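Local coordinates for pectate lyase/Amb allergen (Acidovorax citrulli, PDB 4HWV), which probably cleaves pectate, the acidic polysaccharide of plant cell walls, by calcium-dependent beta-elimination, as other family 1 polysaccharide lyases do, at residues A[240-245]-A[293-298]; A[327-332]-A[349-354]; A[22-27]-A[289-294]; A[18-23]-A[166-171]; A[321-326]-A[343-348]. One frame throughout, in Å; residues are numbered along the deposited sequence.

Contact 1. Residues A[240-245]-A[293-298]; sequences DHNTFS and SNNHFH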
# COMPACT_ATOMS: atom_id res chain seq x y z
N ASP A 240 6.46 -15.83 16.42
CA ASP A 240 6.57 -16.94 15.48
C ASP A 240 5.46 -16.95 14.42
O ASP A 240 4.28 -16.78 14.75
CB ASP A 240 6.50 -18.26 16.27
CG ASP A 240 6.50 -19.48 15.36
OD1 ASP A 240 7.58 -19.85 14.83
OD2 ASP A 240 5.41 -20.07 15.18
N HIS A 241 5.83 -17.15 13.16
CA HIS A 241 4.83 -17.32 12.10
C HIS A 241 3.90 -16.11 11.98
O HIS A 241 2.68 -16.25 11.82
CB HIS A 241 4.01 -18.61 12.30
CG HIS A 241 4.65 -19.84 11.75
ND1 HIS A 241 5.27 -20.78 12.55
CD2 HIS A 241 4.71 -20.33 10.48
CE1 HIS A 241 5.69 -21.78 11.80
NE2 HIS A 241 5.38 -21.53 10.54
N ASN A 242 4.50 -14.91 12.02
CA ASN A 242 3.75 -13.68 11.76
C ASN A 242 4.30 -13.04 10.50
O ASN A 242 5.37 -13.41 10.00
CB ASN A 242 3.90 -12.67 12.91
CG ASN A 242 3.50 -13.26 14.24
OD1 ASN A 242 2.30 -13.43 14.52
ND2 ASN A 242 4.49 -13.59 15.07
N THR A 243 3.53 -12.09 9.97
CA THR A 243 4.00 -11.27 8.86
C THR A 243 4.01 -9.83 9.33
O THR A 243 3.12 -9.42 10.08
CB THR A 243 3.08 -11.47 7.65
OG1 THR A 243 3.18 -12.85 7.25
CG2 THR A 243 3.46 -10.56 6.46
N PHE A 244 5.03 -9.06 8.93
CA PHE A 244 5.18 -7.66 9.33
C PHE A 244 5.57 -6.85 8.11
O PHE A 244 6.43 -7.28 7.35
CB PHE A 244 6.35 -7.49 10.31
CG PHE A 244 6.19 -8.22 11.61
CD1 PHE A 244 6.54 -9.56 11.73
CD2 PHE A 244 5.78 -7.54 12.75
CE1 PHE A 244 6.43 -10.21 12.96
CE2 PHE A 244 5.68 -8.18 13.97
CZ PHE A 244 5.99 -9.52 14.07
N SER A 245 4.98 -5.67 7.94
CA SER A 245 5.33 -4.79 6.82
C SER A 245 4.84 -3.37 7.07
O SER A 245 4.11 -3.13 8.03
CB SER A 245 4.69 -5.28 5.52
OG SER A 245 3.31 -5.02 5.53
N SER A 293 10.99 -16.38 14.99
CA SER A 293 11.13 -17.56 14.15
C SER A 293 10.04 -17.61 13.09
O SER A 293 8.88 -17.28 13.35
CB SER A 293 11.08 -18.82 15.02
OG SER A 293 9.91 -18.84 15.82
N ASN A 294 10.43 -18.02 11.88
CA ASN A 294 9.45 -18.37 10.85
C ASN A 294 8.51 -17.22 10.48
O ASN A 294 7.35 -17.47 10.13
CB ASN A 294 8.62 -19.59 11.29
CG ASN A 294 9.50 -20.73 11.78
OD1 ASN A 294 10.43 -21.14 11.08
ND2 ASN A 294 9.23 -21.22 13.00
N ASN A 295 9.00 -15.99 10.57
CA ASN A 295 8.20 -14.81 10.21
C ASN A 295 8.54 -14.33 8.80
O ASN A 295 9.61 -14.64 8.28
CB ASN A 295 8.45 -13.64 11.17
CG ASN A 295 8.18 -13.98 12.61
OD1 ASN A 295 7.02 -14.06 13.04
ND2 ASN A 295 9.24 -14.17 13.38
N HIS A 296 7.62 -13.58 8.21
CA HIS A 296 7.86 -12.88 6.95
C HIS A 296 7.87 -11.38 7.24
O HIS A 296 6.84 -10.81 7.58
CB HIS A 296 6.75 -13.21 5.96
CG HIS A 296 6.92 -12.59 4.61
ND1 HIS A 296 5.89 -12.51 3.71
CD2 HIS A 296 8.00 -12.03 4.01
CE1 HIS A 296 6.32 -11.95 2.59
NE2 HIS A 296 7.60 -11.65 2.75
N PHE A 297 9.04 -10.76 7.14
CA PHE A 297 9.19 -9.32 7.33
C PHE A 297 9.43 -8.71 5.97
O PHE A 297 10.34 -9.13 5.28
CB PHE A 297 10.42 -8.99 8.19
CG PHE A 297 10.42 -9.62 9.56
CD1 PHE A 297 9.78 -9.00 10.63
CD2 PHE A 297 11.08 -10.82 9.80
CE1 PHE A 297 9.80 -9.57 11.91
CE2 PHE A 297 11.11 -11.39 11.08
CZ PHE A 297 10.47 -10.76 12.13
N HIS A 298 8.63 -7.72 5.58
CA HIS A 298 8.83 -7.16 4.24
C HIS A 298 8.48 -5.70 4.15
O HIS A 298 7.61 -5.22 4.87
CB HIS A 298 8.10 -7.99 3.15
CG HIS A 298 6.60 -7.96 3.21
ND1 HIS A 298 5.84 -7.03 2.51
CD2 HIS A 298 5.71 -8.78 3.83
CE1 HIS A 298 4.56 -7.28 2.71
NE2 HIS A 298 4.45 -8.32 3.51
O HOH W 1 3.38 -13.36 4.58

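Contact 2. Residues A[327-332]-A[349-354]; sequences HGNHFQ and YNNYYE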
# COMPACT_ATOMS: atom_id res chain seq x y z
N HIS A 327 15.55 -16.96 13.46
CA HIS A 327 15.75 -18.07 12.55
C HIS A 327 14.52 -18.37 11.70
O HIS A 327 13.38 -18.19 12.15
CB HIS A 327 16.26 -19.35 13.25
CG HIS A 327 15.25 -20.07 14.10
ND1 HIS A 327 14.39 -21.01 13.59
CD2 HIS A 327 15.02 -20.02 15.43
CE1 HIS A 327 13.66 -21.52 14.57
NE2 HIS A 327 14.02 -20.93 15.70
N GLY A 328 14.77 -18.81 10.48
CA GLY A 328 13.71 -19.22 9.58
C GLY A 328 12.90 -18.07 9.03
O GLY A 328 11.81 -18.27 8.49
N ASN A 329 13.41 -16.85 9.15
CA ASN A 329 12.64 -15.69 8.69
C ASN A 329 12.95 -15.35 7.25
O ASN A 329 14.06 -15.62 6.75
CB ASN A 329 12.93 -14.46 9.57
CG ASN A 329 12.64 -14.71 11.04
OD1 ASN A 329 11.49 -14.84 11.44
ND2 ASN A 329 13.69 -14.79 11.85
N HIS A 330 11.97 -14.74 6.59
CA HIS A 330 12.14 -14.13 5.29
C HIS A 330 12.27 -12.62 5.53
O HIS A 330 11.33 -11.99 6.02
CB HIS A 330 10.92 -14.44 4.42
CG HIS A 330 11.08 -14.12 2.97
ND1 HIS A 330 10.05 -14.28 2.07
CD2 HIS A 330 12.16 -13.71 2.24
CE1 HIS A 330 10.47 -13.95 0.86
NE2 HIS A 330 11.74 -13.60 0.93
N PHE A 331 13.45 -12.08 5.23
CA PHE A 331 13.74 -10.65 5.37
C PHE A 331 13.72 -10.07 3.95
O PHE A 331 14.73 -10.10 3.25
CB PHE A 331 15.14 -10.45 5.96
CG PHE A 331 15.32 -10.98 7.38
CD1 PHE A 331 14.42 -10.69 8.41
CD2 PHE A 331 16.45 -11.72 7.68
CE1 PHE A 331 14.66 -11.16 9.71
CE2 PHE A 331 16.70 -12.19 8.97
CZ PHE A 331 15.82 -11.88 9.99
N GLN A 332 12.56 -9.57 3.52
CA GLN A 332 12.35 -9.20 2.12
C GLN A 332 12.12 -7.71 1.97
O GLN A 332 11.30 -7.13 2.68
CB GLN A 332 11.14 -9.97 1.57
CG GLN A 332 10.85 -9.69 0.10
CD GLN A 332 9.68 -10.48 -0.43
OE1 GLN A 332 8.81 -10.91 0.31
NE2 GLN A 332 9.63 -10.64 -1.74
N TYR A 349 20.24 -17.48 12.30
CA TYR A 349 20.50 -18.67 11.51
C TYR A 349 19.36 -19.03 10.57
O TYR A 349 18.20 -18.83 10.89
CB TYR A 349 20.91 -19.87 12.37
CG TYR A 349 19.86 -20.52 13.27
CD1 TYR A 349 19.61 -20.03 14.55
CD2 TYR A 349 19.18 -21.67 12.86
CE1 TYR A 349 18.69 -20.67 15.38
CE2 TYR A 349 18.25 -22.29 13.69
CZ TYR A 349 18.02 -21.79 14.94
OH TYR A 349 17.10 -22.41 15.77
N ASN A 350 19.71 -19.52 9.38
CA ASN A 350 18.70 -20.01 8.45
C ASN A 350 17.63 -18.97 8.16
O ASN A 350 16.43 -19.28 8.16
CB ASN A 350 18.04 -21.31 8.95
CG ASN A 350 18.96 -22.52 8.94
OD1 ASN A 350 18.75 -23.43 9.72
ND2 ASN A 350 19.95 -22.57 8.02
N ASN A 351 18.05 -17.74 7.91
CA ASN A 351 17.14 -16.72 7.39
C ASN A 351 17.41 -16.52 5.90
O ASN A 351 18.51 -16.81 5.42
CB ASN A 351 17.32 -15.40 8.14
CG ASN A 351 17.12 -15.56 9.61
OD1 ASN A 351 15.98 -15.72 10.08
ND2 ASN A 351 18.21 -15.57 10.37
N TYR A 352 16.39 -16.05 5.18
CA TYR A 352 16.51 -15.73 3.77
C TYR A 352 16.31 -14.23 3.60
O TYR A 352 15.21 -13.71 3.85
CB TYR A 352 15.45 -16.48 2.96
CG TYR A 352 15.40 -16.13 1.49
CD1 TYR A 352 16.54 -15.80 0.78
CD2 TYR A 352 14.20 -16.18 0.80
CE1 TYR A 352 16.49 -15.50 -0.57
CE2 TYR A 352 14.13 -15.87 -0.55
CZ TYR A 352 15.28 -15.54 -1.23
OH TYR A 352 15.24 -15.26 -2.57
N TYR A 353 17.37 -13.55 3.20
CA TYR A 353 17.34 -12.13 2.87
C TYR A 353 17.14 -11.99 1.38
O TYR A 353 17.86 -12.62 0.59
CB TYR A 353 18.67 -11.49 3.22
CG TYR A 353 19.04 -11.46 4.68
CD1 TYR A 353 19.60 -12.57 5.33
CD2 TYR A 353 18.90 -10.28 5.42
CE1 TYR A 353 19.98 -12.50 6.67
CE2 TYR A 353 19.27 -10.21 6.75
CZ TYR A 353 19.82 -11.31 7.37
OH TYR A 353 20.20 -11.24 8.69
N GLU A 354 16.21 -11.14 0.98
CA GLU A 354 15.87 -10.98 -0.42
C GLU A 354 15.56 -9.52 -0.71
O GLU A 354 14.60 -8.96 -0.16
CB GLU A 354 14.66 -11.86 -0.77
CG GLU A 354 14.25 -11.78 -2.24
CD GLU A 354 13.02 -12.60 -2.60
OE1 GLU A 354 12.34 -13.10 -1.69
OE2 GLU A 354 12.74 -12.72 -3.81

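Contact 3. Residues A[22-27]-A[289-294]; sequences GATGWA and YVTLSN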
# COMPACT_ATOMS: atom_id res chain seq x y z
N GLY A 22 6.35 -24.39 21.33
CA GLY A 22 7.30 -24.55 20.25
C GLY A 22 8.47 -23.59 20.28
O GLY A 22 9.33 -23.65 19.41
N ALA A 23 8.53 -22.71 21.28
CA ALA A 23 9.63 -21.75 21.36
C ALA A 23 10.99 -22.45 21.30
O ALA A 23 11.21 -23.49 21.90
CB ALA A 23 9.51 -20.90 22.62
N THR A 24 11.87 -21.84 20.52
CA THR A 24 13.24 -22.30 20.33
C THR A 24 14.18 -21.13 20.63
O THR A 24 13.73 -20.02 20.93
CB THR A 24 13.44 -22.70 18.86
OG1 THR A 24 12.92 -21.65 18.04
CG2 THR A 24 12.74 -24.02 18.54
N GLY A 25 15.49 -21.36 20.52
CA GLY A 25 16.45 -20.28 20.68
C GLY A 25 16.45 -19.67 22.07
O GLY A 25 16.13 -20.34 23.05
N TRP A 26 16.84 -18.40 22.18
CA TRP A 26 16.99 -17.82 23.50
C TRP A 26 15.67 -17.82 24.30
O TRP A 26 15.70 -17.92 25.52
CB TRP A 26 17.52 -16.41 23.37
CG TRP A 26 19.01 -16.24 23.28
CD1 TRP A 26 19.69 -15.57 22.30
CD2 TRP A 26 20.00 -16.65 24.25
NE1 TRP A 26 21.03 -15.54 22.59
CE2 TRP A 26 21.25 -16.18 23.78
CE3 TRP A 26 19.95 -17.34 25.47
CZ2 TRP A 26 22.44 -16.40 24.49
CZ3 TRP A 26 21.13 -17.54 26.17
CH2 TRP A 26 22.35 -17.07 25.67
N ALA A 27 14.53 -17.72 23.62
CA ALA A 27 13.23 -17.76 24.32
C ALA A 27 12.99 -19.11 25.02
O ALA A 27 12.12 -19.22 25.89
CB ALA A 27 12.09 -17.47 23.37
N TYR A 289 15.89 -12.66 26.12
CA TYR A 289 15.39 -14.00 25.79
C TYR A 289 14.24 -13.95 24.78
O TYR A 289 13.13 -14.44 25.04
CB TYR A 289 15.03 -14.79 27.05
CG TYR A 289 16.19 -14.98 28.01
CD1 TYR A 289 17.27 -15.79 27.67
CD2 TYR A 289 16.20 -14.38 29.26
CE1 TYR A 289 18.33 -15.97 28.54
CE2 TYR A 289 17.27 -14.56 30.13
CZ TYR A 289 18.33 -15.36 29.76
OH TYR A 289 19.38 -15.55 30.63
N VAL A 290 14.53 -13.39 23.61
CA VAL A 290 13.54 -13.20 22.57
C VAL A 290 13.92 -14.07 21.39
O VAL A 290 15.08 -14.07 20.96
CB VAL A 290 13.52 -11.73 22.12
CG1 VAL A 290 12.45 -11.50 21.05
CG2 VAL A 290 13.32 -10.81 23.33
N THR A 291 12.95 -14.78 20.84
CA THR A 291 13.15 -15.51 19.59
C THR A 291 12.13 -15.06 18.56
O THR A 291 10.92 -15.05 18.84
CB THR A 291 13.05 -17.03 19.79
OG1 THR A 291 14.15 -17.44 20.60
CG2 THR A 291 13.09 -17.77 18.45
N LEU A 292 12.62 -14.71 17.37
CA LEU A 292 11.76 -14.42 16.22
C LEU A 292 11.99 -15.53 15.20
O LEU A 292 13.09 -15.62 14.63
CB LEU A 292 12.10 -13.05 15.62
CG LEU A 292 11.97 -11.88 16.59
CD1 LEU A 292 13.32 -11.56 17.25
CD2 LEU A 292 11.43 -10.66 15.88
N SER A 293 10.99 -16.38 14.99
CA SER A 293 11.13 -17.56 14.15
C SER A 293 10.04 -17.61 13.09
O SER A 293 8.88 -17.28 13.35
CB SER A 293 11.08 -18.82 15.02
OG SER A 293 9.91 -18.84 15.82
N ASN A 294 10.43 -18.02 11.88
CA ASN A 294 9.45 -18.37 10.85
C ASN A 294 8.51 -17.22 10.48
O ASN A 294 7.35 -17.47 10.13
CB ASN A 294 8.62 -19.59 11.29
CG ASN A 294 9.50 -20.73 11.78
OD1 ASN A 294 10.43 -21.14 11.08
ND2 ASN A 294 9.23 -21.22 13.00

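Contact 4. Residues A[18-23]-A[166-171]; sequences IDSLGA and NTSLLG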
# COMPACT_ATOMS: atom_id res chain seq x y z
N ILE A 18 -4.64 -23.27 17.03
CA ILE A 18 -3.21 -23.35 17.34
C ILE A 18 -2.94 -23.00 18.82
O ILE A 18 -3.66 -22.20 19.43
CB ILE A 18 -2.37 -22.43 16.41
CG1 ILE A 18 -0.89 -22.81 16.43
CG2 ILE A 18 -2.56 -20.94 16.75
CD1 ILE A 18 -0.58 -24.14 15.76
N ASP A 19 -1.90 -23.60 19.38
CA ASP A 19 -1.50 -23.29 20.74
C ASP A 19 -0.22 -22.47 20.79
O ASP A 19 0.15 -21.84 19.80
CB ASP A 19 -1.41 -24.56 21.60
CG ASP A 19 -0.35 -25.53 21.11
OD1 ASP A 19 0.46 -25.18 20.24
OD2 ASP A 19 -0.31 -26.64 21.63
N SER A 20 0.45 -22.47 21.94
CA SER A 20 1.53 -21.53 22.20
C SER A 20 2.86 -22.20 22.39
O SER A 20 3.83 -21.53 22.77
CB SER A 20 1.21 -20.65 23.41
OG SER A 20 -0.01 -19.94 23.20
N LEU A 21 2.94 -23.51 22.13
CA LEU A 21 4.16 -24.27 22.34
C LEU A 21 5.04 -24.30 21.10
O LEU A 21 4.54 -24.23 19.96
CB LEU A 21 3.83 -25.69 22.75
CG LEU A 21 3.06 -25.70 24.05
CD1 LEU A 21 2.68 -27.13 24.40
CD2 LEU A 21 3.87 -25.08 25.17
N GLY A 22 6.35 -24.39 21.33
CA GLY A 22 7.30 -24.55 20.25
C GLY A 22 8.47 -23.59 20.28
O GLY A 22 9.33 -23.65 19.41
N ALA A 23 8.53 -22.71 21.28
CA ALA A 23 9.63 -21.75 21.36
C ALA A 23 10.99 -22.45 21.30
O ALA A 23 11.21 -23.49 21.90
CB ALA A 23 9.51 -20.90 22.62
N ASN A 166 2.47 -13.50 30.62
CA ASN A 166 1.73 -14.74 30.40
C ASN A 166 0.61 -14.57 29.39
O ASN A 166 -0.52 -14.97 29.60
CB ASN A 166 1.21 -15.31 31.72
CG ASN A 166 2.30 -15.50 32.75
OD1 ASN A 166 3.33 -16.10 32.46
ND2 ASN A 166 2.08 -14.99 33.95
N THR A 167 0.96 -13.97 28.25
CA THR A 167 -0.02 -13.66 27.23
C THR A 167 0.33 -14.33 25.93
O THR A 167 1.47 -14.23 25.46
CB THR A 167 -0.07 -12.14 26.99
OG1 THR A 167 -0.43 -11.49 28.21
CG2 THR A 167 -1.09 -11.77 25.90
N SER A 168 -0.66 -14.98 25.33
CA SER A 168 -0.58 -15.41 23.94
C SER A 168 -1.53 -14.61 23.06
O SER A 168 -2.71 -14.48 23.40
CB SER A 168 -0.92 -16.89 23.80
OG SER A 168 0.07 -17.67 24.45
N LEU A 169 -1.00 -14.07 21.96
CA LEU A 169 -1.80 -13.44 20.92
C LEU A 169 -1.69 -14.35 19.71
O LEU A 169 -0.59 -14.53 19.16
CB LEU A 169 -1.27 -12.05 20.57
CG LEU A 169 -1.28 -11.04 21.71
CD1 LEU A 169 -0.54 -9.77 21.31
CD2 LEU A 169 -2.68 -10.68 22.10
N LEU A 170 -2.83 -14.94 19.31
CA LEU A 170 -2.81 -16.00 18.30
C LEU A 170 -3.81 -15.64 17.21
O LEU A 170 -5.01 -15.57 17.46
CB LEU A 170 -3.17 -17.36 18.94
CG LEU A 170 -2.25 -17.83 20.07
CD1 LEU A 170 -2.79 -19.11 20.69
CD2 LEU A 170 -0.78 -18.03 19.65
N GLY A 171 -3.32 -15.37 16.01
CA GLY A 171 -4.24 -15.08 14.92
C GLY A 171 -5.10 -16.27 14.56
O GLY A 171 -4.63 -17.41 14.58

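Contact 5. Residues A[321-326]-A[343-348]; sequences MLKVTF and YGMVHL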
# COMPACT_ATOMS: atom_id res chain seq x y z
N MET A 321 21.63 -8.17 28.83
CA MET A 321 20.29 -8.16 28.23
C MET A 321 20.40 -8.40 26.72
O MET A 321 21.48 -8.67 26.19
CB MET A 321 19.63 -6.80 28.48
CG MET A 321 19.49 -6.45 29.97
SD MET A 321 18.25 -7.50 30.76
CE MET A 321 18.57 -7.17 32.50
N LEU A 322 19.27 -8.30 26.04
CA LEU A 322 19.24 -8.26 24.57
C LEU A 322 19.69 -9.57 23.92
O LEU A 322 20.26 -9.57 22.83
CB LEU A 322 20.03 -7.06 24.03
CG LEU A 322 19.71 -5.71 24.71
CD1 LEU A 322 20.61 -4.62 24.11
CD2 LEU A 322 18.23 -5.30 24.62
N LYS A 323 19.39 -10.69 24.58
CA LYS A 323 19.64 -11.99 23.97
C LYS A 323 18.50 -12.32 23.02
O LYS A 323 17.35 -12.49 23.45
CB LYS A 323 19.77 -13.06 25.05
CG LYS A 323 21.03 -12.89 25.89
CD LYS A 323 21.01 -13.84 27.09
CE LYS A 323 22.33 -13.88 27.89
NZ LYS A 323 22.65 -12.54 28.44
N VAL A 324 18.81 -12.38 21.72
CA VAL A 324 17.78 -12.53 20.69
C VAL A 324 18.24 -13.57 19.67
O VAL A 324 19.41 -13.59 19.25
CB VAL A 324 17.53 -11.19 19.94
CG1 VAL A 324 16.37 -11.34 18.97
CG2 VAL A 324 17.25 -10.08 20.93
N THR A 325 17.32 -14.46 19.29
CA THR A 325 17.55 -15.41 18.21
C THR A 325 16.60 -15.12 17.06
O THR A 325 15.39 -14.98 17.27
CB THR A 325 17.25 -16.84 18.69
OG1 THR A 325 18.05 -17.14 19.85
CG2 THR A 325 17.52 -17.84 17.58
N PHE A 326 17.14 -15.05 15.85
CA PHE A 326 16.33 -14.94 14.62
C PHE A 326 16.59 -16.20 13.78
O PHE A 326 17.73 -16.44 13.37
CB PHE A 326 16.79 -13.78 13.71
CG PHE A 326 16.51 -12.39 14.23
CD1 PHE A 326 17.39 -11.77 15.12
CD2 PHE A 326 15.42 -11.68 13.75
CE1 PHE A 326 17.18 -10.46 15.54
CE2 PHE A 326 15.20 -10.36 14.16
CZ PHE A 326 16.09 -9.75 15.06
N TYR A 343 25.31 -4.61 22.28
CA TYR A 343 25.26 -5.18 23.64
C TYR A 343 24.80 -6.62 23.78
O TYR A 343 25.30 -7.32 24.64
CB TYR A 343 24.55 -4.25 24.65
CG TYR A 343 25.42 -3.04 24.92
CD1 TYR A 343 26.59 -3.15 25.68
CD2 TYR A 343 25.13 -1.80 24.34
CE1 TYR A 343 27.43 -2.07 25.88
CE2 TYR A 343 25.97 -0.71 24.53
CZ TYR A 343 27.12 -0.86 25.29
OH TYR A 343 27.97 0.20 25.49
N GLY A 344 23.88 -7.08 22.93
CA GLY A 344 23.30 -8.41 23.09
C GLY A 344 24.05 -9.54 22.41
O GLY A 344 24.87 -9.32 21.50
N MET A 345 23.77 -10.76 22.86
CA MET A 345 24.23 -11.99 22.20
C MET A 345 23.14 -12.43 21.24
O MET A 345 22.10 -12.93 21.66
CB MET A 345 24.54 -13.06 23.24
CG MET A 345 25.63 -12.57 24.22
SD MET A 345 25.67 -13.44 25.79
CE MET A 345 26.35 -14.93 25.17
N VAL A 346 23.35 -12.18 19.96
CA VAL A 346 22.30 -12.34 18.95
C VAL A 346 22.71 -13.39 17.91
O VAL A 346 23.79 -13.31 17.32
CB VAL A 346 21.98 -11.00 18.28
CG1 VAL A 346 20.98 -11.17 17.14
CG2 VAL A 346 21.45 -10.03 19.32
N HIS A 347 21.84 -14.39 17.75
CA HIS A 347 22.08 -15.51 16.85
C HIS A 347 21.13 -15.38 15.67
O HIS A 347 19.92 -15.30 15.87
CB HIS A 347 21.81 -16.79 17.65
CG HIS A 347 22.09 -18.07 16.92
ND1 HIS A 347 21.53 -19.26 17.33
CD2 HIS A 347 22.88 -18.37 15.86
CE1 HIS A 347 21.97 -20.25 16.57
NE2 HIS A 347 22.78 -19.73 15.66
N LEU A 348 21.66 -15.35 14.45
CA LEU A 348 20.82 -15.33 13.25
C LEU A 348 21.18 -16.56 12.44
O LEU A 348 22.31 -16.68 11.98
CB LEU A 348 21.07 -14.08 12.38
CG LEU A 348 20.84 -12.75 13.11
CD1 LEU A 348 22.17 -12.15 13.58
CD2 LEU A 348 20.05 -11.76 12.25

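Contact 1. Residues A[240-245]-A[293-298]
Asp240 OD1 takes two donors from 293-298. Ser293 OG lies 2.7 Å from Asp240 OD1 and gives its proton to the anti lone pair; Ser293 OG also bonds Trp238 NE1. Asn294 ND2 comes 2.8 Å from Asp240 OD1, nearly in line with the carboxylate C-O bond. Asp240 CG stands opposite the backbone N (chi1 176°), which swings the carboxylate across to Ser293 and Asn294. Asp240 OD2 accepts from His241 ND1 and also forms a salt bridge with Arg198. The His241 ring is thereby held, and Asn294 CB sits over the centre of one face, 3.7 Å from the ring centroid.

Asn242 and Asn295 lie side by side with amide planes 11° apart. Asn295 OD1 accepts from Asn242 N at 2.8 Å. The same Asn295 OD1 receives Asn242 ND2 at 3.3 Å by a more bent bond. Asn242 OD1 in turn accepts from Ile200 N. Asparagines hydrogen-bonded from coil to coil in this way mark a turn of the parallel beta-helix in pectate lyases. Beyond the turn, Phe244 and Phe297 run nearly parallel but are slid apart; Phe244 CD1 is 3.3 Å from Phe297 CE1. On the other face of the strands, Ser245 CB covers one face of the His298 ring. A water there joins Thr243 OG1 to His296 ND1, while Thr243 OG1 also bonds Ala480 N and His296 NE2 bonds Gln332.

The parallel strands 243-245 and 296-298 are neighbours in the beta-helix. Strand 201-203 flanks them beside 243-245, and strand 330-332 beside 296-298.

Contact 2. Residues A[327-332]-A[349-354]
Phe331 loses the most surface in this contact, packed against Asn351 and Tyr353. Phe331 CD2 sits over one face of the Tyr353 ring, 3.3 Å from Tyr353 CE2, with the two planes oblique at 50°. The next atom along the rim, Phe331 CE2, is 3.4 Å from Asn351 CB. Tyr353 OH goes elsewhere, to Gln338 O.

His327 comes next. Its CB lies over the centre of the Tyr349 ring, 3.3 Å from the centroid. The two rings are near parallel but slid, so Tyr349 OH ends up over the rim of the His327 face. Both residues place CG between the backbone N and the carbonyl carbon (chi1 73° for His327), and both side chains therefore run the same way. His327 NE2 bonds Thr24 OG1.

These segments are adjacent coils of a right-handed parallel beta-helix, with a row of asparagines hydrogen-bonded from coil to coil at the turn. Asn351 OD1 accepts from Asn329 N at 3.0 Å and from Asn329 ND2 as well. Asn329 OD1 passes the pattern on to Asn295 N.

Glu354 reaches back with an extended chain to His330. His330 NE2 donates to Glu354 OE1 at 2.7 Å, in the ring plane and nearly along the C-O bond. The nearby carboxylate would probably favour a proton on that nitrogen. The Gln332 amide lies alongside the Glu354 carboxylate, with Gln332 OE1 already engaged by His296.

Contact 3. Residues A[22-27]-A[289-294]
Thr291 of strand 290-293 receives the N-terminal segment 22-27, which lies across the outside of the parallel beta-helix. The polar part centres on one hydroxyl. Thr291 OG1 donates to Thr24 O at 2.6 Å, tilted 22° from the carbonyl plane. Thr291 OG1 also accepts from Ala27 N at 3.1 Å by a nearly straight bond of 168°. The hydroxyl is thus used both ways, and it ties the chain before Gly25 to the start of the short 3-10 segment. Thr291 OG1 lies beside the backbone N (chi1 -67°), which turns it to the incoming loop. Trp26 N bonds Thr325 OG1, so the loop also grips the next coil.

The apolar part is made by Trp26 and Tyr289. Their rings meet obliquely, a relation in which Trp26 CE3 approaches Tyr289 CE1 to 3.7 Å. Tyr460 meets the Trp26 ring edge-to-face, and His236 stacks on Tyr289. Ala27 CB adds a small apolar touch beside the Thr291 hydroxyl.

Two weaker contacts lie at the corner at Tyr289. Ala27 CA points a C-H at Tyr289 O, 3.4 Å away. Trp26 O rests 3.4 Å from Tyr289 CD1.

Contact 4. Residues A[18-23]-A[166-171]
Ser20 and Ser168 join the N-terminal segment 18-23 to strand 167-171, an early coil of the parallel beta-helix. Segment 18-23 has no regular structure. It runs over the strand rather than pairing with it; the strand contributes side chains, the loop both side chains and carbonyls. Both serines set OG beside their own backbone N, opposite the carbonyl carbon (chi1 -58° for Ser20, -67° for Ser168). The two hydroxyls meet 2.6 Å apart, Ser20 OG to Ser168 OG, in a hydrogen bond in which either may be the donor. Ser168 OG also bonds Gly36 N, which adds a second loop to the same hydroxyl.

Leu170 points at the loop from the same face of the strand. CD1 continues its chain away from CA (chi2 175°), and CD2 forks to the side. Leu170 CD2 is turned to Asp19 O, 3.9 Å away. Leu170 CD1 also comes near Ser20 OG, so apolar and polar groups share the interface.

Ile18 sets out toward the strand, then CG1 and CD1 turn from it. Ile18 CG2 stays at the interface, 4.2 Å from Leu170 CB. Ile18 O bonds Arg82, and Asp19 O bonds Arg198, both from flanking strands. Leu170 CD1 sits 3.4 Å from Ile18 O.

Contact 5. Residues A[321-326]-A[343-348]
Val324 and His347 are joined by a backbone bond between these parallel strands of the beta-helix. His347 N donates to Val324 O at 3.0 Å. Phe326 N then donates to His347 O at 2.8 Å, with a nearly straight N-H...O angle of 169°. Toward the start of the strands, Val324 N reaches Met345 O by a weak bond of 3.3 Å. Before that, the chains meet through a C-H contact, with Gly344 CA 3.3 Å from Leu322 O.

Apolar packing fills the face that carries Val324, Phe326, Val346 and Leu348. Phe326 and Leu348 lie side by side; Leu348 CD2 is 3.9 Å from Phe326 CD1. Val346 CG1 stands at the edge of the Phe326 ring. Val346 CG2 lies beside its backbone N (chi1 175° to CG1), 4.1 Å from Val324 CB. At the strand starts, Leu322 CD1 packs on Tyr343 CB. Lys323 and Met345 run alongside each other there, with Lys323 CE 4.0 Å from Met345 SD.

On the opposite face, Thr325 CG2 rests near the His347 backbone carbonyl. Thr325 OG1 and His347 ND1 both bond Tyr460 OH, and His347 NE2 bonds Glu380.

The two faces thus differ in chemistry. One is hydrocarbon packed inward, where Phe304 of another sheet meets Phe326. The other offers polar groups, which bind Tyr460 of a covering loop and Glu380.

How the contacts relate
All five contacts are largely buried, but they differ in kind. Contacts 1, 2 and 5 pair parallel strands of neighbouring coils. Contacts 3 and 4 lay one N-terminal segment across the outside of those coils, and share Gly22 and Ala23. Contacts 2 and 5 follow each other on strand 345-356, and contacts 3 and 1 meet at Ser293 and Asn294. The asparagine row belongs to contacts 1 and 2, at the turn; contact 5 relies on backbone bonds and aliphatic packing. In contacts 3 and 4, hydroxyl groups of the strands receive the loop. Contact 4 lies away from the calcium site and meets the others only through the shared loop.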